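Local coordinates for protein predicted acyltransferase with acyl-CoA N-acyltransferase domain (Escherichia coli, PDB 4RS2) that binds coenzyme A and probably transfers acyl groups as a GNAT-family N-acetyltransferase, and when overexpressed suppresses silencing of target RNAs by small RNAs, at residues 144-150 with 170-176; 90-95 with 105-109; 30-36 with 68-72. All blocks are in the same frame, centred on the assembly; numbering follows the deposited sequence. Where two conformers were deposited one is given.

Contact 1: 144-150 with 170-176; sequences HDLRCRW and VTGLVEY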
loop_
_atom_site.group_PDB
_atom_site.type_symbol
_atom_site.label_atom_id
_atom_site.label_comp_id
_atom_site.label_asym_id
_atom_site.label_seq_id
_atom_site.Cartn_x
_atom_site.Cartn_y
_atom_site.Cartn_z
ATOM N N HIS A 144 4.913 -19.044 3.279
ATOM C CA HIS A 144 4.820 -19.396 1.863
ATOM C C HIS A 144 6.190 -19.364 1.223
ATOM O O HIS A 144 6.310 -19.363 -0.004
ATOM C CB HIS A 144 3.916 -18.405 1.140
ATOM C CG HIS A 144 2.494 -18.428 1.593
ATOM N ND1 HIS A 144 1.529 -19.206 0.989
ATOM C CD2 HIS A 144 1.869 -17.756 2.583
ATOM C CE1 HIS A 144 0.365 -18.986 1.573
ATOM N NE2 HIS A 144 0.548 -18.129 2.555
ATOM N N ASP A 145 7.254 -19.364 2.037
ATOM C CA ASP A 145 8.630 -19.331 1.511
ATOM C C ASP A 145 8.904 -18.128 0.605
ATOM O O ASP A 145 9.531 -18.254 -0.444
ATOM C CB ASP A 145 9.022 -20.659 0.821
ATOM C CG ASP A 145 9.325 -21.772 1.835
ATOM O OD1 ASP A 145 9.150 -21.530 3.053
ATOM O OD2 ASP A 145 9.706 -22.894 1.418
ATOM N N LEU A 146 8.409 -16.969 1.038
ATOM C CA LEU A 146 8.650 -15.687 0.383
ATOM C C LEU A 146 9.346 -14.747 1.361
ATOM O O LEU A 146 8.992 -14.697 2.550
ATOM C CB LEU A 146 7.342 -15.098 -0.079
ATOM C CG LEU A 146 6.637 -15.856 -1.200
ATOM C CD1 LEU A 146 5.172 -15.443 -1.258
ATOM C CD2 LEU A 146 7.342 -15.587 -2.530
ATOM N N ARG A 147 10.352 -14.019 0.887
ATOM C CA ARG A 147 11.091 -13.098 1.724
ATOM C C ARG A 147 11.407 -11.854 0.921
ATOM O O ARG A 147 11.350 -11.867 -0.306
ATOM C CB ARG A 147 12.403 -13.716 2.190
ATOM C CG ARG A 147 13.376 -14.017 1.057
ATOM C CD ARG A 147 14.605 -14.798 1.526
ATOM N NE ARG A 147 15.586 -14.949 0.450
ATOM C CZ ARG A 147 16.502 -14.037 0.126
ATOM N NH1 ARG A 147 16.599 -12.906 0.808
ATOM N NH2 ARG A 147 17.339 -14.265 -0.873
ATOM N N CYS A 148 11.689 -10.763 1.632
ATOM C CA CYS A 148 12.159 -9.523 1.022
ATOM C C CYS A 148 13.658 -9.438 1.306
ATOM O O CYS A 148 14.208 -10.316 1.938
ATOM C CB CYS A 148 11.419 -8.296 1.526
ATOM S SG CYS A 148 11.709 -7.851 3.244
ATOM N N ARG A 149 14.318 -8.390 0.829
ATOM C CA ARG A 149 15.794 -8.333 0.921
ATOM C C ARG A 149 16.360 -7.775 2.200
ATOM O O ARG A 149 17.573 -7.848 2.405
ATOM C CB ARG A 149 16.358 -7.490 -0.241
ATOM C CG ARG A 149 16.072 -6.005 -0.170
ATOM C CD ARG A 149 16.923 -5.208 -1.162
ATOM N NE ARG A 149 18.272 -5.010 -0.633
ATOM C CZ ARG A 149 19.254 -4.382 -1.272
ATOM N NH1 ARG A 149 19.063 -3.899 -2.492
ATOM N NH2 ARG A 149 20.443 -4.257 -0.691
ATOM N N TRP A 150 15.509 -7.257 3.078
ATOM C CA TRP A 150 15.978 -6.520 4.250
ATOM C C TRP A 150 16.027 -7.356 5.482
ATOM O O TRP A 150 15.226 -8.279 5.635
ATOM C CB TRP A 150 15.118 -5.285 4.486
ATOM C CG TRP A 150 15.143 -4.390 3.284
ATOM C CD1 TRP A 150 16.197 -3.690 2.826
ATOM C CD2 TRP A 150 14.062 -4.117 2.406
ATOM N NE1 TRP A 150 15.854 -2.996 1.694
ATOM C CE2 TRP A 150 14.538 -3.241 1.422
ATOM C CE3 TRP A 150 12.749 -4.554 2.340
ATOM C CZ2 TRP A 150 13.728 -2.766 0.390
ATOM C CZ3 TRP A 150 11.952 -4.085 1.318
ATOM C CH2 TRP A 150 12.462 -3.211 0.343
ATOM N N VAL A 170 5.287 -20.443 -6.030
ATOM C CA VAL A 170 5.997 -19.179 -6.162
ATOM C C VAL A 170 6.707 -18.947 -4.840
ATOM O O VAL A 170 6.047 -18.750 -3.824
ATOM C CB VAL A 170 5.059 -17.996 -6.445
ATOM C CG1 VAL A 170 5.876 -16.719 -6.539
ATOM C CG2 VAL A 170 4.222 -18.210 -7.718
ATOM N N THR A 171 8.040 -18.977 -4.874
ATOM C CA THR A 171 8.857 -18.849 -3.660
ATOM C C THR A 171 10.088 -18.018 -3.941
ATOM O O THR A 171 10.440 -17.767 -5.113
ATOM C CB THR A 171 9.334 -20.233 -3.163
ATOM O OG1 THR A 171 10.181 -20.833 -4.164
ATOM C CG2 THR A 171 8.186 -21.124 -2.874
ATOM N N GLY A 172 10.741 -17.584 -2.867
ATOM C CA GLY A 172 12.010 -16.900 -2.969
ATOM C C GLY A 172 11.995 -15.422 -2.653
ATOM O O GLY A 172 11.132 -14.937 -1.929
ATOM N N LEU A 173 12.954 -14.715 -3.235
ATOM C CA LEU A 173 13.142 -13.309 -2.981
ATOM C C LEU A 173 12.218 -12.434 -3.798
ATOM O O LEU A 173 12.227 -12.464 -5.047
ATOM C CB LEU A 173 14.595 -12.911 -3.244
ATOM C CG LEU A 173 14.886 -11.417 -3.148
ATOM C CD1 LEU A 173 14.714 -10.888 -1.737
ATOM C CD2 LEU A 173 16.304 -11.210 -3.621
ATOM N N VAL A 174 11.429 -11.627 -3.080
ATOM C CA VAL A 174 10.533 -10.670 -3.671
ATOM C C VAL A 174 11.292 -9.354 -3.642
ATOM O O VAL A 174 11.620 -8.848 -2.571
ATOM C CB VAL A 174 9.226 -10.546 -2.864
ATOM C CG1 VAL A 174 8.350 -9.460 -3.456
ATOM C CG2 VAL A 174 8.528 -11.903 -2.759
ATOM N N GLU A 175 11.567 -8.791 -4.819
ATOM C CA GLU A 175 12.324 -7.559 -4.932
ATOM C C GLU A 175 11.458 -6.351 -5.250
ATOM O O GLU A 175 10.688 -6.357 -6.222
ATOM C CB GLU A 175 13.385 -7.720 -6.014
ATOM C CG GLU A 175 14.632 -8.475 -5.559
ATOM C CD GLU A 175 15.751 -7.564 -5.112
ATOM O OE1 GLU A 175 15.576 -6.740 -4.201
ATOM O OE2 GLU A 175 16.828 -7.681 -5.689
ATOM N N TYR A 176 11.597 -5.319 -4.418
ATOM C CA TYR A 176 10.913 -4.044 -4.635
ATOM C C TYR A 176 11.834 -3.204 -5.535
ATOM O O TYR A 176 12.997 -3.533 -5.777
ATOM C CB TYR A 176 10.713 -3.287 -3.330
ATOM C CG TYR A 176 9.649 -3.767 -2.368
ATOM C CD1 TYR A 176 9.798 -4.951 -1.663
ATOM C CD2 TYR A 176 8.562 -2.973 -2.061
ATOM C CE1 TYR A 176 8.832 -5.370 -0.743
ATOM C CE2 TYR A 176 7.600 -3.372 -1.150
ATOM C CZ TYR A 176 7.739 -4.573 -0.490
ATOM O OH TYR A 176 6.846 -4.996 0.446
HETATM O O HOH W 1 4.616 -20.118 -1.969
HETATM O O HOH W 2 12.875 -6.931 -1.122
#
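Asp145, Arg147, Gly172 and Val174 tie two short parallel strands together through their backbones. Gly172 N gives its hydrogen to Asp145 O at 2.8 Å, almost straight and in the carbonyl plane. Arg147 N then bonds to Gly172 O at 3.1 Å, with the donor tilted 33° from that carbonyl plane. Val174 N closes the run on Arg147 O at 2.8 Å, with an N-H...O angle of 174°. Leu173 CA adds a weaker C-H...O contact to the same oxygen.

Water takes over where the direct bonds stop. One water gives a hydrogen to Val174 O and accepts one from Arg149 N. Another lies 2.7 Å from both His144 O and Val170 O. Backbone hydrogen bonds also join Leu173 to Gln81, and Glu175 to Asp79 of strand 69-80.

Leu173 holds CG anti to the backbone N (chi1 174°), and its CD1 lies beside Arg149 N and 3.8 Å from Arg147 NH1. Leu173 CB lies over one face of the Arg147 guanidinium. On the sheet face of Leu146, Leu146 CD2 meets Val174 CG2 at 3.9 Å. Trp150 and Tyr176 meet obliquely. Trp150 also makes a cation-pi contact with Arg188.

Alternating bonds of this kind are the pattern of parallel beta pairing, here placing strand 146-147 beside strand 172-175 in the mixed sheet.

Contact 2: 90-95 with 105-109; sequences MAPLAV and ARQLV. With COA (coenzyme A), chain C.
Leu93 and Val109 meet at about a right angle between strand 87-95 and helix 104-118. Leu93 CD2 touches Val109 CG2 at 3.9 Å. The same methyl also reaches Ala105 CB, and Leu93 CD1 comes only loosely near Leu108 CB. The leucine thus fills a hollow formed by Ala105, Leu108 and Val109 on one side of the helix.

Met90 and Val95 sit on either side of Leu93 along the strand. The Met90 chain is extended through chi1 (-176°) and chi2 (172°) and so takes the sulfur to the helix. Met90 SD then lies 4.0 Å from Val109 CG1, while the bent end brings CE against both valine methyls. Val95 CG2 fits against Ala105 CB at 4.0 Å and also approaches Leu108 CD1. Ala105 CB sits between Val95 CG2 and the pyrophosphate, 3.3 Å from O3A of coenzyme A.

Strand 87-95, helix 104-118 and strand 123-127 form a beta-alpha-beta unit, the part of the GNAT fold whose loop and helix start bind the pyrophosphate. Val95 N bonds to O9P of the pantetheine arm at 2.9 Å. Arg106 N gives a nearly straight bond to pyrophosphate oxygen O2A, which also receives a weak one from Ala105 N. Gly101 N and Gly103 N are further donors to the cofactor.

The Arg106 side chain bends at chi3 (-79°) and turns its guanidinium edge to the 3'-phosphate. Arg106 NE bonds to O7A at 2.9 Å, and Arg106 NH2 bonds to O8A at 2.9 Å and more weakly to O7A. Arg106 NH2 also reaches Arg135 O.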
loop_
_atom_site.group_PDB
_atom_site.type_symbol
_atom_site.label_atom_id
_atom_site.label_comp_id
_atom_site.label_asym_id
_atom_site.label_seq_id
_atom_site.Cartn_x
_atom_site.Cartn_y
_atom_site.Cartn_z
ATOM N N MET A 90 2.577 -3.107 -1.461
ATOM C CA MET A 90 1.764 -2.019 -0.942
ATOM C C MET A 90 2.547 -1.186 0.062
ATOM O O MET A 90 3.076 -1.726 1.020
ATOM C CB MET A 90 0.521 -2.612 -0.267
ATOM C CG MET A 90 -0.464 -1.594 0.229
ATOM S SD MET A 90 -1.990 -2.372 0.787
ATOM C CE MET A 90 -1.485 -2.992 2.368
ATOM N N ALA A 91 2.644 0.118 -0.181
ATOM C CA ALA A 91 3.340 1.059 0.681
ATOM C C ALA A 91 3.395 2.385 -0.015
ATOM O O ALA A 91 3.588 2.431 -1.228
ATOM C CB ALA A 91 4.782 0.610 0.962
ATOM N N PRO A 92 3.181 3.479 0.703
ATOM C CA PRO A 92 2.771 3.553 2.099
ATOM C C PRO A 92 1.265 3.492 2.229
ATOM O O PRO A 92 0.550 3.373 1.228
ATOM C CB PRO A 92 3.234 4.949 2.526
ATOM C CG PRO A 92 3.181 5.759 1.305
ATOM C CD PRO A 92 3.348 4.833 0.126
ATOM N N LEU A 93 0.806 3.505 3.485
ATOM C CA LEU A 93 -0.591 3.521 3.852
ATOM C C LEU A 93 -0.728 4.533 4.952
ATOM O O LEU A 93 -0.084 4.417 5.999
ATOM C CB LEU A 93 -1.051 2.150 4.352
ATOM C CG LEU A 93 -2.468 2.095 4.928
ATOM C CD1 LEU A 93 -3.463 2.433 3.843
ATOM C CD2 LEU A 93 -2.759 0.716 5.533
ATOM N N ALA A 94 -1.565 5.537 4.739
ATOM C CA ALA A 94 -1.711 6.599 5.711
ATOM C C ALA A 94 -3.099 7.181 5.757
ATOM O O ALA A 94 -3.735 7.350 4.730
ATOM C CB ALA A 94 -0.712 7.700 5.425
ATOM N N VAL A 95 -3.539 7.463 6.976
ATOM C CA VAL A 95 -4.778 8.200 7.176
ATOM C C VAL A 95 -4.480 9.381 8.099
ATOM O O VAL A 95 -3.788 9.232 9.124
ATOM C CB VAL A 95 -5.870 7.289 7.753
ATOM C CG1 VAL A 95 -7.083 8.098 8.173
ATOM C CG2 VAL A 95 -6.228 6.194 6.759
ATOM N N ALA A 105 -8.542 3.205 6.403
ATOM C CA ALA A 105 -7.413 2.374 5.967
ATOM C C ALA A 105 -7.935 1.038 5.461
ATOM O O ALA A 105 -7.527 0.575 4.402
ATOM C CB ALA A 105 -6.411 2.167 7.065
ATOM N N ARG A 106 -8.845 0.431 6.215
ATOM C CA ARG A 106 -9.481 -0.790 5.768
ATOM C C ARG A 106 -10.065 -0.646 4.373
ATOM O O ARG A 106 -9.857 -1.498 3.507
ATOM C CB ARG A 106 -10.576 -1.218 6.739
ATOM C CG ARG A 106 -11.323 -2.473 6.316
ATOM C CD ARG A 106 -12.229 -2.947 7.446
ATOM N NE ARG A 106 -11.526 -3.667 8.497
ATOM C CZ ARG A 106 -11.159 -4.937 8.398
ATOM N NH1 ARG A 106 -11.419 -5.630 7.297
ATOM N NH2 ARG A 106 -10.529 -5.534 9.387
ATOM N N GLN A 107 -10.814 0.431 4.158
ATOM C CA GLN A 107 -11.410 0.696 2.841
ATOM C C GLN A 107 -10.381 0.915 1.738
ATOM O O GLN A 107 -10.565 0.435 0.630
ATOM C CB GLN A 107 -12.347 1.889 2.924
ATOM C CG GLN A 107 -13.570 1.594 3.769
ATOM C CD GLN A 107 -14.375 2.823 4.174
ATOM O OE1 GLN A 107 -13.866 3.950 4.234
ATOM N NE2 GLN A 107 -15.635 2.595 4.506
ATOM N N LEU A 108 -9.334 1.677 2.024
ATOM C CA LEU A 108 -8.308 1.921 1.019
ATOM C C LEU A 108 -7.612 0.627 0.604
ATOM O O LEU A 108 -7.375 0.369 -0.590
ATOM C CB LEU A 108 -7.275 2.895 1.585
ATOM C CG LEU A 108 -7.684 4.359 1.648
ATOM C CD1 LEU A 108 -6.779 5.147 2.556
ATOM C CD2 LEU A 108 -7.633 4.929 0.252
ATOM N N VAL A 109 -7.293 -0.199 1.576
ATOM C CA VAL A 109 -6.650 -1.460 1.250
ATOM C C VAL A 109 -7.615 -2.366 0.470
ATOM O O VAL A 109 -7.246 -2.976 -0.551
ATOM C CB VAL A 109 -6.151 -2.160 2.534
ATOM C CG1 VAL A 109 -5.564 -3.543 2.228
ATOM C CG2 VAL A 109 -5.125 -1.272 3.215
HETATM N N1A COA C . -2.028 -1.553 14.982
HETATM C C2A COA C . -2.948 -2.535 14.822
HETATM N N3A COA C . -4.167 -2.312 14.298
HETATM C C4A COA C . -4.497 -1.061 13.875
HETATM C C5A COA C . -3.559 0.042 14.014
HETATM C C6A COA C . -2.256 -0.276 14.599
HETATM N N6A COA C . -1.349 0.719 14.728
HETATM N N7A COA C . -4.157 1.143 13.537
HETATM C C8A COA C . -5.387 0.773 13.121
HETATM N N9A COA C . -5.597 -0.515 13.355
HETATM C C1B COA C . -6.795 -1.282 13.008
HETATM C C2B COA C . -8.112 -0.687 13.470
HETATM O O2B COA C . -8.351 -0.915 14.866
HETATM C C3B COA C . -9.075 -1.391 12.555
HETATM O O3B COA C . -9.287 -2.732 13.014
HETATM P P3B COA C . -10.496 -3.657 12.458
HETATM O O7A COA C . -11.090 -2.980 11.239
HETATM O O8A COA C . -9.928 -4.999 12.215
HETATM O O9A COA C . -11.447 -3.688 13.604
HETATM C C4B COA C . -8.295 -1.465 11.242
HETATM O O4B COA C . -6.912 -1.277 11.578
HETATM C C5B COA C . -8.724 -0.417 10.236
HETATM O O5B COA C . -8.746 0.870 10.861
HETATM P P1A COA C . -9.042 2.241 10.077
HETATM O O1A COA C . -9.935 3.118 10.903
HETATM O O2A COA C . -9.379 1.869 8.664
HETATM O O3A COA C . -7.573 2.922 10.035
HETATM P P2A COA C . -6.965 4.100 10.937
HETATM O O4A COA C . -7.681 5.372 10.742
HETATM O O5A COA C . -6.818 3.660 12.382
HETATM O O6A COA C . -5.531 4.236 10.218
HETATM C CBP COA C . -3.147 3.895 9.956
HETATM C CCP COA C . -4.457 3.328 10.470
HETATM C CDP COA C . -1.999 2.946 10.274
HETATM C CEP COA C . -3.299 4.028 8.451
HETATM C CAP COA C . -2.943 5.267 10.629
HETATM O OAP COA C . -2.864 5.131 12.066
HETATM C C9P COA C . -1.741 6.032 10.134
HETATM O O9P COA C . -1.767 6.694 9.082
HETATM N N8P COA C . -0.678 6.005 10.938
HETATM C C7P COA C . 0.517 6.774 10.642
HETATM C C6P COA C . 1.406 6.017 9.680
HETATM C C5P COA C . 1.950 4.789 10.368
HETATM O O5P COA C . 1.492 3.686 10.136
HETATM N N4P COA C . 2.949 4.990 11.217
HETATM C C3P COA C . 3.663 3.900 11.856
HETATM C C2P COA C . 5.170 4.077 11.668
HETATM S S1P COA C . 5.968 2.484 11.334
#

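Contact 3: 30-36 with 68-72; sequences IDALLRR and QVIGY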
loop_
_atom_site.group_PDB
_atom_site.type_symbol
_atom_site.label_atom_id
_atom_site.label_comp_id
_atom_site.label_asym_id
_atom_site.label_seq_id
_atom_site.Cartn_x
_atom_site.Cartn_y
_atom_site.Cartn_z
ATOM N N ILE A 30 -0.961 14.667 -1.200
ATOM C CA ILE A 30 -0.409 13.382 -0.791
ATOM C C ILE A 30 0.899 13.622 -0.058
ATOM O O ILE A 30 1.158 13.028 1.005
ATOM C CB ILE A 30 -0.221 12.457 -2.009
ATOM C CG1 ILE A 30 -1.585 12.060 -2.619
ATOM C CG2 ILE A 30 0.526 11.203 -1.641
ATOM C CD1 ILE A 30 -1.478 11.543 -4.023
ATOM N N ASP A 31 1.741 14.495 -0.628
ATOM C CA ASP A 31 3.039 14.747 -0.014
ATOM C C ASP A 31 2.897 15.293 1.373
ATOM O O ASP A 31 3.629 14.854 2.295
ATOM C CB ASP A 31 3.880 15.690 -0.873
ATOM C CG ASP A 31 5.350 15.737 -0.456
ATOM O OD1 ASP A 31 6.121 14.878 -0.920
ATOM O OD2 ASP A 31 5.743 16.649 0.290
ATOM N N ALA A 32 1.930 16.195 1.575
ATOM C CA ALA A 32 1.748 16.832 2.857
ATOM C C ALA A 32 1.229 15.818 3.845
ATOM O O ALA A 32 1.663 15.802 4.995
ATOM C CB ALA A 32 0.820 18.032 2.747
ATOM N N LEU A 33 0.289 14.986 3.410
ATOM C CA LEU A 33 -0.206 13.917 4.276
ATOM C C LEU A 33 0.905 12.965 4.732
ATOM O O LEU A 33 0.984 12.585 5.917
ATOM C CB LEU A 33 -1.282 13.112 3.556
ATOM C CG LEU A 33 -1.798 11.894 4.299
ATOM C CD1 LEU A 33 -2.592 12.249 5.561
ATOM C CD2 LEU A 33 -2.643 11.108 3.322
ATOM N N LEU A 34 1.776 12.581 3.796
ATOM C CA LEU A 34 2.841 11.637 4.129
ATOM C C LEU A 34 3.869 12.263 5.054
ATOM O O LEU A 34 4.361 11.601 5.976
ATOM C CB LEU A 34 3.501 11.083 2.843
ATOM C CG LEU A 34 2.519 10.241 1.985
ATOM C CD1 LEU A 34 3.169 9.825 0.691
ATOM C CD2 LEU A 34 1.996 9.048 2.739
ATOM N N ARG A 35 4.175 13.533 4.859
ATOM C CA ARG A 35 5.145 14.187 5.737
ATOM C C ARG A 35 4.660 14.368 7.152
ATOM O O ARG A 35 5.458 14.310 8.108
ATOM C CB ARG A 35 5.545 15.536 5.166
ATOM C CG ARG A 35 6.390 15.420 3.926
ATOM C CD ARG A 35 6.869 16.752 3.377
ATOM N NE ARG A 35 7.734 16.524 2.224
ATOM C CZ ARG A 35 9.063 16.419 2.273
ATOM N NH1 ARG A 35 9.723 16.596 3.411
ATOM N NH2 ARG A 35 9.741 16.152 1.162
ATOM N N ARG A 36 3.359 14.585 7.290
ATOM C CA ARG A 36 2.783 14.803 8.606
ATOM C C ARG A 36 2.424 13.515 9.336
ATOM O O ARG A 36 2.366 13.519 10.555
ATOM C CB ARG A 36 1.599 15.782 8.556
ATOM C CG ARG A 36 0.328 15.334 7.870
ATOM C CD ARG A 36 -0.766 16.398 8.049
ATOM N NE ARG A 36 -1.999 16.042 7.350
ATOM C CZ ARG A 36 -2.284 16.352 6.079
ATOM N NH1 ARG A 36 -1.440 17.053 5.336
ATOM N NH2 ARG A 36 -3.431 15.970 5.554
ATOM N N GLN A 68 -9.683 17.663 -0.168
ATOM C CA GLN A 68 -8.385 17.561 0.489
ATOM C C GLN A 68 -8.061 16.095 0.701
ATOM O O GLN A 68 -8.930 15.319 1.117
ATOM C CB GLN A 68 -8.379 18.234 1.858
ATOM C CG GLN A 68 -7.023 18.174 2.564
ATOM C CD GLN A 68 -7.064 18.645 4.015
ATOM O OE1 GLN A 68 -8.118 18.642 4.661
ATOM N NE2 GLN A 68 -5.900 19.023 4.543
ATOM N N VAL A 69 -6.805 15.728 0.438
ATOM C CA VAL A 69 -6.348 14.343 0.646
ATOM C C VAL A 69 -6.197 14.062 2.125
ATOM O O VAL A 69 -5.387 14.694 2.790
ATOM C CB VAL A 69 -5.011 14.090 -0.067
ATOM C CG1 VAL A 69 -4.524 12.686 0.169
ATOM C CG2 VAL A 69 -5.163 14.390 -1.569
ATOM N N ILE A 70 -6.948 13.076 2.620
ATOM C CA ILE A 70 -6.957 12.691 4.021
ATOM C C ILE A 70 -6.550 11.227 4.201
ATOM O O ILE A 70 -6.451 10.721 5.321
ATOM C CB ILE A 70 -8.379 12.880 4.628
ATOM C CG1 ILE A 70 -9.448 11.974 3.947
ATOM C CG2 ILE A 70 -8.839 14.322 4.467
ATOM C CD1 ILE A 70 -10.789 11.839 4.650
ATOM N N GLY A 71 -6.290 10.541 3.094
ATOM C CA GLY A 71 -5.811 9.175 3.160
ATOM C C GLY A 71 -5.159 8.756 1.875
ATOM O O GLY A 71 -5.478 9.293 0.812
ATOM N N TYR A 72 -4.288 7.765 1.956
ATOM C CA TYR A 72 -3.559 7.340 0.798
ATOM C C TYR A 72 -3.043 5.949 0.910
ATOM O O TYR A 72 -2.622 5.528 2.003
ATOM C CB TYR A 72 -2.361 8.261 0.585
ATOM C CG TYR A 72 -1.593 8.029 -0.724
ATOM C CD1 TYR A 72 -2.157 8.271 -1.946
ATOM C CD2 TYR A 72 -0.286 7.607 -0.705
ATOM C CE1 TYR A 72 -1.445 8.081 -3.119
ATOM C CE2 TYR A 72 0.435 7.457 -1.873
ATOM C CZ TYR A 72 -0.144 7.672 -3.073
ATOM O OH TYR A 72 0.612 7.493 -4.245
HETATM O O HOH W 3 -3.165 16.456 2.649
#
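Tyr72 swings its ring toward helix 27-37 with CG opposite the backbone N (chi1 -173°). Ile30 CG2 also lies anti to its own backbone N, with CG1 beside that N (chi1 -67°). The CG2 methyl stands over the ring centre of Tyr72 in a CH-pi contact, 3.6 Å from the centroid and close to the ring normal. Ile30 CD1 also touches Tyr72 CE1 at 3.6 Å. Tyr72 OH is held by Glu22.

Leu33 CD2 rests on the backbone at Gly71, 3.7 Å from Gly71 N. It also meets Val69 CG1 and Tyr72 CB, both at 4.0 Å. Ile70 and Gly71 both face Ala62 in a classic beta bulge.

The Arg36 chain is extended from CG to NE and brings NH2 near Val69 O. In the modelled conformer, one of two, a water accepts from Arg36 NH2 at 3.0 Å and donates to Val69 O at 2.8 Å. Arg36 NH2 there also forms a salt bridge with Asp96.

The helix segment crosses the strand at 70°. Ile30 also touches Val61 of strand 58-63, Leu34 reaches Pro92 and Ala94 of strand 87-95, and helix 42-53 packs alongside through Arg51 and Val47.

How the contacts relate
Contacts 2 and 3 are buried, their centres about 12 Å apart, while contact 1 is only partly buried and lies near the edge of the molecule. All three reach the same sheet. Strand 69-80 takes part in contact 3, adjoins strand 87-95 of contact 2 and also pairs with strand 172-175 of contact 1. Contacts 2 and 3 meet directly, with a probable hydrogen bond between Ala94 O and Tyr72 N. Their chemistry differs with place. Contact 1 joins strand to strand by backbone bonds and water. Contacts 2 and 3 join helix to strand mainly by apolar packing, with a water bridge at the exposed rim of contact 3. Contact 2 alone bonds the cofactor.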